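Local coordinates for YueI protein (Bacillus subtilis, PDB 2OHW) that is of unknown function and belongs to the DUF1694 family, folding around a four-stranded mixed sheet flanked by helices, at residues M7-Y10 and L11-G14. Numbering follows the deposited sequence.
Sequences MDLY and LQQG
Leu-11 hydrogen-bonds back to Met-7 one turn earlier in the same helix. Its N donates to Met-7 O at 2.9 Å, and the N-H points almost straight at the oxygen (169°). Leu-11 CG sits just beyond the same oxygen, 3.3 Å from Met-7 O. The thioether of Met-7 comes alongside, SD standing 4.3 Å from Leu-11 CG.

Leu-9 meets the end of the helix. Its CB starts off away from that end, but CD1 swings back toward it. CD1 reaches both glutamine amides, 3.9 Å from Gln-12 NE2 and 4.1 Å from Gln-13 NE2. These are loose van der Waals contacts on an exposed face. Leu-9 O accepts an i-to-i+4 bond from Gln-13 N at 3.0 Å. With a positive phi of 101° and two bonds back into the last turn, one from Gly-14 N to Leu-11 O at 3.1 Å, Gly-14 closes the helix in a Schellman motif.

Tyr-10 CB lies 3.1 Å from Leu-11 N, which meets the ring obliquely. With CG anti to the backbone N (chi1 178°), the ring projects outward from the helix, and its OH hydrogen-bonds to Gly-17 O. Tyr-10 and Leu-11 both pack on Leu-28 of helix 22-28. Tyr-126 OH, from helix 124-129, hydrogen-bonds to Leu-11 O, so helix 5-12 is joined to both helices.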
# COMPACT_ATOMS: atom_id res chain seq x y z
N MET A 7 8.87 -5.01 14.18
CA MET A 7 8.18 -4.36 13.05
C MET A 7 9.03 -4.43 11.79
O MET A 7 8.52 -4.66 10.69
CB MET A 7 7.85 -2.91 13.38
CG MET A 7 7.25 -2.06 12.24
SD MET A 7 5.65 -2.65 11.56
CE MET A 7 4.74 -2.77 13.07
N ASP A 8 10.34 -4.22 11.94
CA ASP A 8 11.25 -4.33 10.81
C ASP A 8 11.18 -5.72 10.21
O ASP A 8 11.24 -5.87 9.00
CB ASP A 8 12.69 -4.03 11.20
CG ASP A 8 12.93 -2.57 11.52
OD1 ASP A 8 12.04 -1.72 11.28
OD2 ASP A 8 14.04 -2.29 12.01
N LEU A 9 11.06 -6.75 11.05
CA LEU A 9 11.00 -8.11 10.55
C LEU A 9 9.68 -8.32 9.81
O LEU A 9 9.67 -8.91 8.73
CB LEU A 9 11.17 -9.15 11.67
CG LEU A 9 11.38 -10.57 11.12
CD1 LEU A 9 12.66 -10.67 10.28
CD2 LEU A 9 11.40 -11.63 12.21
N TYR A 10 8.59 -7.82 10.38
CA TYR A 10 7.28 -7.88 9.71
C TYR A 10 7.35 -7.27 8.32
O TYR A 10 6.88 -7.86 7.34
CB TYR A 10 6.26 -7.13 10.56
CG TYR A 10 4.86 -7.06 10.01
CD1 TYR A 10 3.97 -8.11 10.20
CD2 TYR A 10 4.39 -5.90 9.39
CE1 TYR A 10 2.67 -8.04 9.72
CE2 TYR A 10 3.09 -5.82 8.91
CZ TYR A 10 2.23 -6.89 9.10
OH TYR A 10 0.91 -6.81 8.66
N LEU A 11 7.95 -6.09 8.23
CA LEU A 11 8.15 -5.45 6.92
C LEU A 11 9.07 -6.25 5.98
O LEU A 11 8.73 -6.48 4.82
CB LEU A 11 8.68 -4.03 7.10
CG LEU A 11 7.78 -3.05 7.85
CD1 LEU A 11 8.56 -1.80 8.14
CD2 LEU A 11 6.55 -2.72 6.98
N GLN A 12 10.21 -6.69 6.49
CA GLN A 12 11.19 -7.37 5.64
C GLN A 12 10.59 -8.63 5.03
O GLN A 12 10.86 -8.96 3.86
CB GLN A 12 12.44 -7.70 6.48
CG GLN A 12 13.49 -8.59 5.82
CD GLN A 12 14.68 -8.76 6.73
OE1 GLN A 12 15.38 -7.80 7.03
NE2 GLN A 12 14.88 -9.98 7.21
N GLN A 13 9.75 -9.31 5.80
CA GLN A 13 9.17 -10.58 5.36
C GLN A 13 7.86 -10.46 4.58
O GLN A 13 7.28 -11.46 4.20
CB GLN A 13 9.00 -11.52 6.53
CG GLN A 13 10.33 -11.92 7.13
CD GLN A 13 10.22 -13.14 7.99
OE1 GLN A 13 9.17 -13.42 8.57
NE2 GLN A 13 11.33 -13.88 8.10
N GLY A 14 7.40 -9.23 4.34
CA GLY A 14 6.27 -9.02 3.43
C GLY A 14 4.92 -8.78 4.06
O GLY A 14 3.90 -8.84 3.38